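Local atomic coordinates of CurF (Lyngbya majuscula, PDB entry 2Q35), a protein that probably decarboxylates a carrier-linked acyl intermediate during polyketide chain beta-branching, as the crotonase-type ECH2 domain of CurF. Residues K19-R24 with T54-Y59; Q98-G103 with Q119-A124; G105-L110 with S139-E144; Y130-V135 with S237-E242. The protein carries 1 engineered substitution. One frame throughout, in Å; residues are numbered along the deposited sequence.

Contact 1: residues K19-R24 with T54-Y59; sequences KDESSR and TGYGNY
Tyr56 lies against the 19-24 loop along its whole length. Its first torsion (chi1 80°) sets CG between the backbone N and the carbonyl carbon and sends the ring across the other loop. At the root, Tyr56 CB meets Lys19 CG at 3.7 Å, and the two side chains cross at about a right angle. Tyr56 CD1 then passes Lys19 CA at 3.7 Å. Further out, Glu21 CG sits over one face of the ring in a CH-pi contact, 4.1 Å from the centroid of the Tyr56 ring. At the tip, Tyr56 OH comes to 3.2 Å from Glu21 CA and 3.4 Å from Arg24 CA.

Arg24 makes a second CH-pi contact. Its CB is 3.7 Å from the Tyr59 ring centroid and only 3° off the normal. The two side chains run side by side in the same direction, with the guanidinium nearly perpendicular to the ring. Arg24 NH1 reaches back to Ser22 O at 2.9 Å.

Asp20 shapes the 19-24 loop from within. It accepts hydrogen bonds from Ser22 and Ser23, and it also bonds Ser28 outside the loop. In segment 54-59, Tyr56 to Tyr59 form a type II' beta turn with Gly57 at positive phi. The contact joins the loops that follow the neighbouring parallel strands 13-18 and 50-54 of the crotonase fold.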
loop_
_atom_site.group_PDB
_atom_site.type_symbol
_atom_site.label_atom_id
_atom_site.label_comp_id
_atom_site.label_asym_id
_atom_site.label_seq_id
_atom_site.Cartn_x
_atom_site.Cartn_y
_atom_site.Cartn_z
ATOM N N LYS A 19 -28.763 -4.463 -16.014
ATOM C CA LYS A 19 -29.042 -5.435 -17.065
ATOM C C LYS A 19 -29.496 -4.719 -18.334
ATOM O O LYS A 19 -30.645 -4.810 -18.751
ATOM C CB LYS A 19 -30.054 -6.487 -16.577
ATOM C CG LYS A 19 -30.264 -7.658 -17.551
ATOM C CD LYS A 19 -31.282 -8.644 -17.013
ATOM C CE LYS A 19 -31.436 -9.820 -17.964
ATOM N NZ LYS A 19 -32.376 -10.839 -17.433
ATOM N N ASP A 20 -28.572 -3.975 -18.933
ATOM C CA ASP A 20 -28.796 -3.439 -20.266
ATOM C C ASP A 20 -28.080 -4.364 -21.225
ATOM O O ASP A 20 -26.945 -4.111 -21.643
ATOM C CB ASP A 20 -28.273 -2.007 -20.401
ATOM C CG ASP A 20 -28.620 -1.376 -21.746
ATOM O OD1 ASP A 20 -29.447 -1.943 -22.487
ATOM O OD2 ASP A 20 -28.062 -0.311 -22.065
ATOM N N GLU A 21 -28.760 -5.449 -21.582
ATOM C CA GLU A 21 -28.187 -6.432 -22.478
ATOM C C GLU A 21 -27.786 -5.826 -23.825
ATOM O O GLU A 21 -26.769 -6.210 -24.378
ATOM C CB GLU A 21 -29.152 -7.606 -22.686
ATOM C CG GLU A 21 -29.591 -8.247 -21.385
ATOM C CD GLU A 21 -30.337 -9.537 -21.605
ATOM O OE1 GLU A 21 -31.582 -9.504 -21.551
ATOM O OE2 GLU A 21 -29.676 -10.574 -21.844
ATOM N N SER A 22 -28.559 -4.864 -24.327
ATOM C CA SER A 22 -28.250 -4.250 -25.626
ATOM C C SER A 22 -26.889 -3.530 -25.677
ATOM O O SER A 22 -26.265 -3.459 -26.732
ATOM C CB SER A 22 -29.394 -3.338 -26.100
ATOM O OG SER A 22 -29.903 -2.534 -25.041
ATOM N N SER A 23 -26.407 -3.031 -24.539
ATOM C CA SER A 23 -25.126 -2.332 -24.511
ATOM C C SER A 23 -24.074 -3.091 -23.703
ATOM O O SER A 23 -22.957 -2.592 -23.509
ATOM C CB SER A 23 -25.294 -0.941 -23.891
ATOM O OG SER A 23 -25.476 -1.041 -22.486
ATOM N N ARG A 24 -24.452 -4.279 -23.229
ATOM C CA ARG A 24 -23.613 -5.086 -22.337
ATOM C C ARG A 24 -23.216 -4.257 -21.124
ATOM O O ARG A 24 -22.026 -4.139 -20.793
ATOM C CB ARG A 24 -22.365 -5.568 -23.066
ATOM C CG ARG A 24 -22.663 -6.567 -24.179
ATOM C CD ARG A 24 -21.664 -6.462 -25.316
ATOM N NE ARG A 24 -21.587 -5.123 -25.918
ATOM C CZ ARG A 24 -22.583 -4.466 -26.524
ATOM N NH1 ARG A 24 -23.804 -4.983 -26.627
ATOM N NH2 ARG A 24 -22.357 -3.257 -27.025
ATOM N N THR A 54 -24.300 -4.877 -8.924
ATOM C CA THR A 54 -23.867 -6.023 -9.735
ATOM C C THR A 54 -24.399 -5.887 -11.168
ATOM O O THR A 54 -25.239 -5.018 -11.463
ATOM C CB THR A 54 -24.259 -7.355 -9.057
ATOM O OG1 THR A 54 -23.461 -8.427 -9.587
ATOM C CG2 THR A 54 -25.756 -7.677 -9.231
ATOM N N GLY A 55 -23.889 -6.749 -12.044
ATOM C CA GLY A 55 -24.318 -6.826 -13.446
ATOM C C GLY A 55 -25.243 -8.000 -13.749
ATOM O O GLY A 55 -26.000 -8.473 -12.886
ATOM N N TYR A 56 -25.159 -8.475 -14.991
ATOM C CA TYR A 56 -25.937 -9.617 -15.449
ATOM C C TYR A 56 -25.014 -10.450 -16.324
ATOM O O TYR A 56 -24.147 -9.911 -17.050
ATOM C CB TYR A 56 -27.105 -9.129 -16.308
ATOM C CG TYR A 56 -26.692 -8.798 -17.730
ATOM C CD1 TYR A 56 -26.164 -7.540 -18.051
ATOM C CD2 TYR A 56 -26.796 -9.749 -18.746
ATOM C CE1 TYR A 56 -25.746 -7.239 -19.356
ATOM C CE2 TYR A 56 -26.384 -9.452 -20.053
ATOM C CZ TYR A 56 -25.867 -8.195 -20.344
ATOM O OH TYR A 56 -25.476 -7.901 -21.636
ATOM N N GLY A 57 -25.224 -11.762 -16.300
ATOM C CA GLY A 57 -24.493 -12.636 -17.215
ATOM C C GLY A 57 -22.997 -12.398 -17.122
ATOM O O GLY A 57 -22.424 -12.406 -16.026
ATOM N N ASN A 58 -22.388 -12.167 -18.280
ATOM C CA ASN A 58 -20.932 -12.081 -18.414
ATOM C C ASN A 58 -20.354 -10.691 -18.168
ATOM O O ASN A 58 -19.140 -10.525 -18.294
ATOM C CB ASN A 58 -20.509 -12.529 -19.811
ATOM C CG ASN A 58 -20.625 -14.033 -20.006
ATOM O OD1 ASN A 58 -20.489 -14.804 -19.054
ATOM N ND2 ASN A 58 -20.874 -14.449 -21.236
ATOM N N TYR A 59 -21.215 -9.721 -17.852
ATOM C CA TYR A 59 -20.817 -8.307 -17.802
ATOM C C TYR A 59 -21.174 -7.634 -16.496
ATOM O O TYR A 59 -22.334 -7.678 -16.047
ATOM C CB TYR A 59 -21.473 -7.519 -18.936
ATOM C CG TYR A 59 -21.080 -8.013 -20.288
ATOM C CD1 TYR A 59 -19.885 -7.613 -20.863
ATOM C CD2 TYR A 59 -21.888 -8.915 -20.968
ATOM C CE1 TYR A 59 -19.501 -8.100 -22.119
ATOM C CE2 TYR A 59 -21.525 -9.406 -22.220
ATOM C CZ TYR A 59 -20.328 -9.000 -22.777
ATOM O OH TYR A 59 -19.992 -9.477 -24.024
#

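Contact 2: residues Q98-G103 with Q119-A124; sequences QGHSFG and QESVYA
His100 and Val122 start the pairing of two short parallel strands. His100 ND1 accepts the Val122 N-H at 2.9 Å with an angle of 160°. His100 CG is anti to its carbonyl carbon (chi1 -53°), which brings ND1 to Val122 N. The donor lies in the plane of the imidazole ring, so a side chain does the work of a backbone acceptor at this end. The backbone continues the pairing. Ser101 N bonds Val122 O at 3.1 Å. Ser101 O takes Ala124 N at 3.1 Å. Gly103 N closes on Ala124 O at 2.8 Å.

On the face that carries Phe102 and Ala124, Phe102 CE2 presses on Val122 CG1 at 3.4 Å. Ala124 CB stands at the edge of the same ring. The other face carries Ser101 and Tyr123. Ser101 OG lies at the edge of the Tyr123 ring, 3.5 Å from CE1.

The next shell holds these groups in place. Tyr123 OH is hydrogen-bonded to Met97 O and Ser118 N, which fixes the far end of its ring. Ser121 OG bonds Ser118 OG. Gln98 reaches back to Gly57 and Tyr59. The Tyr59 ring also meets His100 edge-to-face.

Strand 122-124 is the middle strand of a small three-stranded sheet, between 100-102 and the antiparallel strand 161-162. Gly103 is at the N-cap position of helix 104-110, which follows strand 100-102.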
loop_
_atom_site.group_PDB
_atom_site.type_symbol
_atom_site.label_atom_id
_atom_site.label_comp_id
_atom_site.label_asym_id
_atom_site.label_seq_id
_atom_site.Cartn_x
_atom_site.Cartn_y
_atom_site.Cartn_z
ATOM N N GLN A 98 -19.317 -9.697 -11.118
ATOM C CA GLN A 98 -19.426 -11.126 -11.512
ATOM C C GLN A 98 -19.031 -11.352 -12.969
ATOM O O GLN A 98 -18.868 -12.506 -13.413
ATOM C CB GLN A 98 -20.848 -11.646 -11.224
ATOM C CG GLN A 98 -21.901 -11.530 -12.358
ATOM C CD GLN A 98 -22.040 -10.144 -12.982
ATOM O OE1 GLN A 98 -21.868 -9.100 -12.318
ATOM N NE2 GLN A 98 -22.337 -10.122 -14.277
ATOM N N GLY A 99 -18.975 -10.259 -13.717
ATOM C CA GLY A 99 -18.610 -10.229 -15.130
ATOM C C GLY A 99 -17.492 -9.252 -15.454
ATOM O O GLY A 99 -16.809 -8.739 -14.561
ATOM N N HIS A 100 -17.282 -9.020 -16.746
ATOM C CA HIS A 100 -16.154 -8.231 -17.189
ATOM C C HIS A 100 -16.399 -6.783 -16.765
ATOM O O HIS A 100 -17.551 -6.348 -16.640
ATOM C CB HIS A 100 -16.074 -8.230 -18.706
ATOM C CG HIS A 100 -16.078 -9.595 -19.322
ATOM N ND1 HIS A 100 -15.121 -10.543 -19.036
ATOM C CD2 HIS A 100 -16.888 -10.143 -20.256
ATOM C CE1 HIS A 100 -15.358 -11.633 -19.750
ATOM N NE2 HIS A 100 -16.434 -11.422 -20.488
ATOM N N SER A 101 -15.303 -6.055 -16.594
ATOM C CA SER A 101 -15.392 -4.592 -16.366
ATOM C C SER A 101 -14.306 -3.881 -17.159
ATOM O O SER A 101 -13.109 -4.127 -16.938
ATOM C CB SER A 101 -15.205 -4.299 -14.875
ATOM O OG SER A 101 -16.090 -5.047 -14.068
ATOM N N PHE A 102 -14.719 -2.984 -18.069
ATOM C CA PHE A 102 -13.790 -2.318 -18.972
ATOM C C PHE A 102 -13.846 -0.802 -18.786
ATOM O O PHE A 102 -14.938 -0.225 -18.756
ATOM C CB PHE A 102 -14.157 -2.598 -20.426
ATOM C CG PHE A 102 -14.151 -4.063 -20.793
ATOM C CD1 PHE A 102 -15.344 -4.712 -21.059
ATOM C CD2 PHE A 102 -12.964 -4.763 -20.893
ATOM C CE1 PHE A 102 -15.372 -6.062 -21.408
ATOM C CE2 PHE A 102 -12.975 -6.116 -21.257
ATOM C CZ PHE A 102 -14.194 -6.760 -21.506
ATOM N N GLY A 103 -12.674 -0.181 -18.692
ATOM C CA GLY A 103 -12.538 1.286 -18.691
ATOM C C GLY A 103 -13.288 1.919 -17.538
ATOM O O GLY A 103 -13.090 1.532 -16.379
ATOM N N GLN A 119 -13.035 -14.826 -11.137
ATOM C CA GLN A 119 -11.819 -15.456 -11.610
ATOM C C GLN A 119 -11.742 -15.531 -13.124
ATOM O O GLN A 119 -10.670 -15.380 -13.693
ATOM C CB GLN A 119 -11.730 -16.887 -11.074
ATOM C CG GLN A 119 -11.418 -17.018 -9.609
ATOM C CD GLN A 119 -11.598 -18.468 -9.090
ATOM O OE1 GLN A 119 -11.381 -18.748 -7.903
ATOM N NE2 GLN A 119 -12.009 -19.375 -9.972
ATOM N N GLU A 120 -12.885 -15.764 -13.762
ATOM C CA GLU A 120 -12.945 -16.072 -15.196
ATOM C C GLU A 120 -13.095 -14.841 -16.084
ATOM O O GLU A 120 -12.838 -14.903 -17.291
ATOM C CB GLU A 120 -14.113 -17.029 -15.484
ATOM C CG GLU A 120 -14.003 -18.416 -14.842
ATOM C CD GLU A 120 -14.481 -18.460 -13.391
ATOM O OE1 GLU A 120 -14.927 -17.413 -12.859
ATOM O OE2 GLU A 120 -14.398 -19.558 -12.782
ATOM N N SER A 121 -13.514 -13.732 -15.487
ATOM C CA SER A 121 -13.837 -12.530 -16.259
ATOM C C SER A 121 -12.607 -11.687 -16.484
ATOM O O SER A 121 -11.567 -11.906 -15.853
ATOM C CB SER A 121 -14.932 -11.748 -15.546
ATOM O OG SER A 121 -16.083 -12.570 -15.413
ATOM N N VAL A 122 -12.741 -10.704 -17.371
ATOM C CA VAL A 122 -11.650 -9.873 -17.800
ATOM C C VAL A 122 -11.872 -8.446 -17.284
ATOM O O VAL A 122 -13.006 -7.987 -17.244
ATOM C CB VAL A 122 -11.522 -9.995 -19.365
ATOM C CG1 VAL A 122 -11.191 -8.728 -20.041
ATOM C CG2 VAL A 122 -10.540 -11.140 -19.691
ATOM N N TYR A 123 -10.778 -7.805 -16.881
ATOM C CA TYR A 123 -10.799 -6.430 -16.308
ATOM C C TYR A 123 -9.721 -5.584 -16.978
ATOM O O TYR A 123 -8.597 -6.030 -17.171
ATOM C CB TYR A 123 -10.586 -6.504 -14.778
ATOM C CG TYR A 123 -11.645 -7.374 -14.141
ATOM C CD1 TYR A 123 -12.906 -6.872 -13.853
ATOM C CD2 TYR A 123 -11.416 -8.746 -13.951
ATOM C CE1 TYR A 123 -13.911 -7.676 -13.325
ATOM C CE2 TYR A 123 -12.406 -9.553 -13.437
ATOM C CZ TYR A 123 -13.644 -9.030 -13.139
ATOM O OH TYR A 123 -14.656 -9.814 -12.643
ATOM N N ALA A 124 -10.037 -4.326 -17.312
ATOM C CA ALA A 124 -9.045 -3.509 -18.013
ATOM C C ALA A 124 -9.315 -2.027 -17.751
ATOM O O ALA A 124 -10.473 -1.633 -17.687
ATOM C CB ALA A 124 -9.097 -3.741 -19.508
#

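Contact 3: residues G105-L110 with S139-E144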
loop_
_atom_site.group_PDB
_atom_site.type_symbol
_atom_site.label_atom_id
_atom_site.label_comp_id
_atom_site.label_asym_id
_atom_site.label_seq_id
_atom_site.Cartn_x
_atom_site.Cartn_y
_atom_site.Cartn_z
ATOM N N GLY A 105 -16.104 1.252 -16.694
ATOM C CA GLY A 105 -16.842 0.186 -16.009
ATOM C C GLY A 105 -16.040 -0.446 -14.876
ATOM O O GLY A 105 -16.604 -0.871 -13.865
ATOM N N LEU A 106 -14.724 -0.524 -15.041
ATOM C CA LEU A 106 -13.876 -1.007 -13.947
ATOM C C LEU A 106 -13.861 0.072 -12.859
ATOM O O LEU A 106 -13.963 -0.241 -11.679
ATOM C CB LEU A 106 -12.448 -1.327 -14.423
ATOM C CG LEU A 106 -11.434 -1.681 -13.342
ATOM C CD1 LEU A 106 -11.893 -2.922 -12.570
ATOM C CD2 LEU A 106 -10.000 -1.875 -13.924
ATOM N N LEU A 107 -13.723 1.336 -13.256
ATOM C CA LEU A 107 -13.728 2.412 -12.247
ATOM C C LEU A 107 -15.021 2.477 -11.470
ATOM O O LEU A 107 -15.001 2.695 -10.263
ATOM C CB LEU A 107 -13.403 3.774 -12.872
ATOM C CG LEU A 107 -11.893 4.051 -12.998
ATOM C CD1 LEU A 107 -11.285 4.243 -11.595
ATOM C CD2 LEU A 107 -11.124 2.977 -13.777
ATOM N N LEU A 108 -16.151 2.252 -12.153
ATOM C CA LEU A 108 -17.454 2.230 -11.504
ATOM C C LEU A 108 -17.451 1.290 -10.319
ATOM O O LEU A 108 -17.921 1.625 -9.228
ATOM C CB LEU A 108 -18.520 1.766 -12.489
ATOM C CG LEU A 108 -19.953 1.838 -11.930
ATOM C CD1 LEU A 108 -20.412 3.297 -11.803
ATOM C CD2 LEU A 108 -20.928 1.074 -12.806
ATOM N N GLY A 109 -16.926 0.072 -10.523
ATOM C CA GLY A 109 -16.835 -0.821 -9.385
ATOM C C GLY A 109 -15.843 -0.366 -8.338
ATOM O O GLY A 109 -16.085 -0.522 -7.134
ATOM N N LEU A 110 -14.702 0.163 -8.767
ATOM C CA LEU A 110 -13.649 0.519 -7.825
ATOM C C LEU A 110 -13.985 1.757 -6.983
ATOM O O LEU A 110 -13.293 2.019 -5.986
ATOM C CB LEU A 110 -12.294 0.704 -8.537
ATOM C CG LEU A 110 -11.672 -0.567 -9.106
ATOM C CD1 LEU A 110 -10.403 -0.192 -9.873
ATOM C CD2 LEU A 110 -11.331 -1.535 -8.001
ATOM N N SER A 139 -6.030 7.088 -11.938
ATOM C CA SER A 139 -4.775 6.863 -11.238
ATOM C C SER A 139 -4.967 6.974 -9.719
ATOM O O SER A 139 -4.442 6.162 -8.958
ATOM C CB SER A 139 -3.673 7.784 -11.763
ATOM O OG SER A 139 -3.789 9.118 -11.306
ATOM N N LEU A 140 -5.751 7.960 -9.280
ATOM C CA LEU A 140 -6.019 8.102 -7.858
ATOM C C LEU A 140 -6.632 6.820 -7.301
ATOM O O LEU A 140 -6.131 6.239 -6.331
ATOM C CB LEU A 140 -6.969 9.283 -7.596
ATOM C CG LEU A 140 -7.379 9.519 -6.131
ATOM C CD1 LEU A 140 -6.207 10.025 -5.306
ATOM C CD2 LEU A 140 -8.539 10.504 -6.029
ATOM N N ILE A 141 -7.717 6.392 -7.925
ATOM C CA ILE A 141 -8.495 5.265 -7.406
ATOM C C ILE A 141 -7.731 3.943 -7.563
ATOM O O ILE A 141 -7.669 3.156 -6.612
ATOM C CB ILE A 141 -9.895 5.230 -8.044
ATOM C CG1 ILE A 141 -10.734 6.425 -7.571
ATOM C CG2 ILE A 141 -10.637 3.944 -7.679
ATOM C CD1 ILE A 141 -11.143 6.407 -6.042
ATOM N N LEU A 142 -7.117 3.703 -8.721
ATOM C CA LEU A 142 -6.386 2.429 -8.862
ATOM C C LEU A 142 -5.199 2.295 -7.923
ATOM O O LEU A 142 -4.967 1.216 -7.369
ATOM C CB LEU A 142 -5.934 2.219 -10.305
ATOM C CG LEU A 142 -6.889 1.281 -11.040
ATOM C CD1 LEU A 142 -8.194 1.986 -11.443
ATOM C CD2 LEU A 142 -6.166 0.659 -12.235
ATOM N N ARG A 143 -4.440 3.368 -7.736
ATOM C CA ARG A 143 -3.291 3.309 -6.838
ATOM C C ARG A 143 -3.746 3.074 -5.407
ATOM O O ARG A 143 -3.135 2.289 -4.684
ATOM C CB ARG A 143 -2.403 4.556 -6.955
ATOM C CG ARG A 143 -1.775 4.636 -8.328
ATOM C CD ARG A 143 -0.498 5.431 -8.384
ATOM N NE ARG A 143 -0.732 6.859 -8.545
ATOM C CZ ARG A 143 0.214 7.719 -8.921
ATOM N NH1 ARG A 143 1.438 7.281 -9.182
ATOM N NH2 ARG A 143 -0.059 9.012 -9.036
ATOM N N GLU A 144 -4.831 3.732 -5.007
ATOM C CA GLU A 144 -5.356 3.553 -3.658
ATOM C C GLU A 144 -5.833 2.127 -3.435
ATOM O O GLU A 144 -5.528 1.535 -2.404
ATOM C CB GLU A 144 -6.466 4.570 -3.346
ATOM C CG GLU A 144 -7.199 4.338 -2.011
ATOM C CD GLU A 144 -6.408 4.797 -0.784
ATOM O OE1 GLU A 144 -5.267 5.305 -0.929
ATOM O OE2 GLU A 144 -6.943 4.640 0.344
#
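This is an apolar helix-to-helix contact in the interior of the crotonase fold, where Leu107 and Leu110 of helix 104-110 meet Ile141 and Leu142 of helix 138-146. The axes of the two short segments come no closer than 10.4 Å and cross at 59°. That separation is wide, so methyl groups and side-chain branches bridge it while the backbones stay apart. No hydrogen bond links the segments.

Leu142 CD1 is shared by Leu107 and Leu110. Leu110 CD1 approaches it at 3.5 Å, closer than usual for two carbons, so the packing is tight there. Leu107 CD1 touches the same methyl at 3.8 Å. Each of these leucines crosses Leu142 at about a right angle.

Ile141 supplies the second half of the contact. Its CB receives Leu107 CD1 at 3.9 Å. Its CG2, turned anti to the backbone N, lies 3.7 Å from Leu110 CB and an equal 3.7 Å from Leu110 O. Leu107 CD1 therefore reaches both Ile141 and Leu142. The Leu110 carbonyl has its own polar partner in Lys145 NZ, close to the end of helix 104-110.

Other helices complete the apolar core. Leu142 also packs on Ala151 and Ile155 of helix 148-157, and Ile141 on Ile211 of the long helix 197-230. Away from Leu107 and Leu110, helix 138-146 faces the second subunit. Ser139 OG bonds His206 NE2 of the second subunit, and Arg143 NH1 bonds Leu207 O of that subunit. The contact thus lies between helix 104-110, which follows strand 100-102, and a helix of the subunit interface.

Contact 4: residues Y130-V135 with S237-E242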
loop_
_atom_site.group_PDB
_atom_site.type_symbol
_atom_site.label_atom_id
_atom_site.label_comp_id
_atom_site.label_asym_id
_atom_site.label_seq_id
_atom_site.Cartn_x
_atom_site.Cartn_y
_atom_site.Cartn_z
ATOM N N TYR A 130 -6.572 2.223 -26.614
ATOM C CA TYR A 130 -7.006 3.118 -27.689
ATOM C C TYR A 130 -5.984 4.198 -27.993
ATOM O O TYR A 130 -6.055 4.823 -29.040
ATOM C CB TYR A 130 -8.303 3.827 -27.325
ATOM C CG TYR A 130 -9.462 2.915 -27.019
ATOM C CD1 TYR A 130 -9.948 2.033 -27.980
ATOM C CD2 TYR A 130 -10.078 2.949 -25.771
ATOM C CE1 TYR A 130 -11.020 1.206 -27.707
ATOM C CE2 TYR A 130 -11.166 2.124 -25.480
ATOM C CZ TYR A 130 -11.623 1.252 -26.455
ATOM O OH TYR A 130 -12.706 0.435 -26.167
ATOM N N GLY A 131 -5.076 4.446 -27.051
ATOM C CA GLY A 131 -3.941 5.331 -27.299
ATOM C C GLY A 131 -3.995 6.644 -26.551
ATOM O O GLY A 131 -3.159 7.515 -26.808
ATOM N N PHE A 132 -4.962 6.789 -25.636
ATOM C CA PHE A 132 -5.115 8.065 -24.902
ATOM C C PHE A 132 -5.135 7.828 -23.395
ATOM O O PHE A 132 -5.201 6.683 -22.925
ATOM C CB PHE A 132 -6.345 8.862 -25.371
ATOM C CG PHE A 132 -7.631 8.089 -25.326
ATOM C CD1 PHE A 132 -8.260 7.833 -24.121
ATOM C CD2 PHE A 132 -8.211 7.612 -26.498
ATOM C CE1 PHE A 132 -9.452 7.110 -24.072
ATOM C CE2 PHE A 132 -9.406 6.882 -26.451
ATOM C CZ PHE A 132 -10.018 6.640 -25.253
ATOM N N THR A 133 -5.001 8.909 -22.635
ATOM C CA THR A 133 -4.835 8.804 -21.174
ATOM C C THR A 133 -6.188 8.706 -20.458
ATOM O O THR A 133 -7.227 9.026 -21.050
ATOM C CB THR A 133 -4.038 10.005 -20.633
ATOM O OG1 THR A 133 -4.698 11.208 -21.044
ATOM C CG2 THR A 133 -2.618 10.019 -21.222
ATOM N N PRO A 134 -6.198 8.208 -19.208
ATOM C CA PRO A 134 -7.467 7.944 -18.488
ATOM C C PRO A 134 -8.310 9.170 -18.134
ATOM O O PRO A 134 -7.846 10.315 -18.219
ATOM C CB PRO A 134 -7.008 7.255 -17.186
ATOM C CG PRO A 134 -5.643 6.725 -17.505
ATOM C CD PRO A 134 -5.019 7.721 -18.453
ATOM N N VAL A 135 -9.563 8.900 -17.778
ATOM C CA VAL A 135 -10.468 9.849 -17.138
ATOM C C VAL A 135 -11.090 9.190 -15.915
ATOM O O VAL A 135 -11.026 7.962 -15.740
ATOM C CB VAL A 135 -11.601 10.338 -18.098
ATOM C CG1 VAL A 135 -11.008 11.138 -19.215
ATOM C CG2 VAL A 135 -12.371 9.146 -18.670
ATOM N N SER A 237 -8.384 6.177 -35.859
ATOM C CA SER A 237 -8.024 4.901 -36.489
ATOM C C SER A 237 -7.769 3.787 -35.468
ATOM O O SER A 237 -8.143 2.620 -35.684
ATOM C CB SER A 237 -6.806 5.082 -37.412
ATOM O OG SER A 237 -6.368 3.835 -37.943
ATOM N N ARG A 238 -7.133 4.142 -34.353
ATOM C CA ARG A 238 -6.897 3.176 -33.284
ATOM C C ARG A 238 -8.227 2.671 -32.724
ATOM O O ARG A 238 -8.390 1.464 -32.500
ATOM C CB ARG A 238 -6.007 3.785 -32.180
ATOM C CG ARG A 238 -4.561 3.983 -32.607
ATOM C CD ARG A 238 -3.760 4.615 -31.500
ATOM N NE ARG A 238 -2.325 4.367 -31.604
ATOM C CZ ARG A 238 -1.636 3.513 -30.828
ATOM N NH1 ARG A 238 -2.238 2.829 -29.862
ATOM N NH2 ARG A 238 -0.338 3.392 -31.005
ATOM N N ILE A 239 -9.188 3.586 -32.532
ATOM C CA ILE A 239 -10.500 3.196 -32.017
ATOM C C ILE A 239 -11.187 2.303 -33.050
ATOM O O ILE A 239 -11.735 1.256 -32.695
ATOM C CB ILE A 239 -11.392 4.398 -31.646
ATOM C CG1 ILE A 239 -10.708 5.209 -30.528
ATOM C CG2 ILE A 239 -12.792 3.913 -31.201
ATOM C CD1 ILE A 239 -11.241 6.627 -30.368
ATOM N N GLN A 240 -11.134 2.710 -34.318
ATOM C CA GLN A 240 -11.710 1.895 -35.406
ATOM C C GLN A 240 -11.224 0.449 -35.353
ATOM O O GLN A 240 -12.013 -0.481 -35.539
ATOM C CB GLN A 240 -11.388 2.475 -36.784
ATOM C CG GLN A 240 -11.921 1.590 -37.940
ATOM C CD GLN A 240 -11.751 2.228 -39.308
ATOM O OE1 GLN A 240 -11.933 3.442 -39.471
ATOM N NE2 GLN A 240 -11.392 1.417 -40.302
ATOM N N GLN A 241 -9.935 0.258 -35.086
ATOM C CA GLN A 241 -9.373 -1.095 -35.137
ATOM C C GLN A 241 -9.709 -1.939 -33.911
ATOM O O GLN A 241 -9.430 -3.133 -33.905
ATOM C CB GLN A 241 -7.868 -1.061 -35.413
ATOM C CG GLN A 241 -7.541 -0.461 -36.778
ATOM C CD GLN A 241 -8.315 -1.122 -37.927
ATOM O OE1 GLN A 241 -8.800 -0.442 -38.839
ATOM N NE2 GLN A 241 -8.437 -2.455 -37.878
ATOM N N GLU A 242 -10.345 -1.339 -32.895
ATOM C CA GLU A 242 -10.773 -2.122 -31.724
ATOM C C GLU A 242 -12.210 -2.676 -31.808
ATOM O O GLU A 242 -12.640 -3.416 -30.913
ATOM C CB GLU A 242 -10.586 -1.326 -30.430
ATOM C CG GLU A 242 -9.124 -0.938 -30.120
ATOM C CD GLU A 242 -8.198 -2.143 -29.968
ATOM O OE1 GLU A 242 -8.516 -3.040 -29.158
ATOM O OE2 GLU A 242 -7.145 -2.185 -30.649
#
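The Tyr130 ring meets Ile239 and Glu242 obliquely, while the Phe132 ring receives Ile239 CD1 at its edge, 4.3 Å from CE2. These rings join the loop after helix 127-130 to helix 235-240, close to the C-terminus of this crotonase-fold chain. Tyr130 CD1 lies 4.1 Å from Ile239 CG1, and the two side chains cross at about a right angle. Tyr130 CE1 is 3.7 Å from Glu242 CG. The Glu242 carboxylate plane is turned 78° from the ring, so it does not stack on it.

Phe132 is wedged further by Phe230, edge-to-face, and by His226 of helix 197-230. A bound glycerol lies about 4 Å from its side chain. Gly131 has positive phi where the chain leaves helix 127-130.

Arg238 runs extended from CG to NE past the Tyr130 carbonyl. Its NH2 bonds Lys194 O of the second subunit, and Gly131 O bonds Ser199 OG of that subunit. The contact therefore borders the trimer interface. Tyr130 O is buried here without a polar partner, with Arg238 CB 3.3 Å and Arg238 CD 3.4 Å from it.

In the fold
Contacts 1 and 2 touch, with centres 12 Å apart. Asn58 O probably accepts a hydrogen bond from His100 N, which ties the 56-59 turn to strand 100-102. Contact 2 runs into contact 3: helix 104-110 follows strand 100-102, and Leu106 packs on Ser101. In crotonase relatives a backbone N-H at the start of the corresponding helix helps form the oxyanion hole, so this strand-helix junction is probably near the active site; contact 3 packs the helix from the core. Contact 4 lies about 19 Å from contacts 2 and 3, centre to centre, and 23 Å from contact 1. A glycerol, probably from the crystallisation liquor, lies by its Phe132. Contacts 3 and 4 both reach the second subunit.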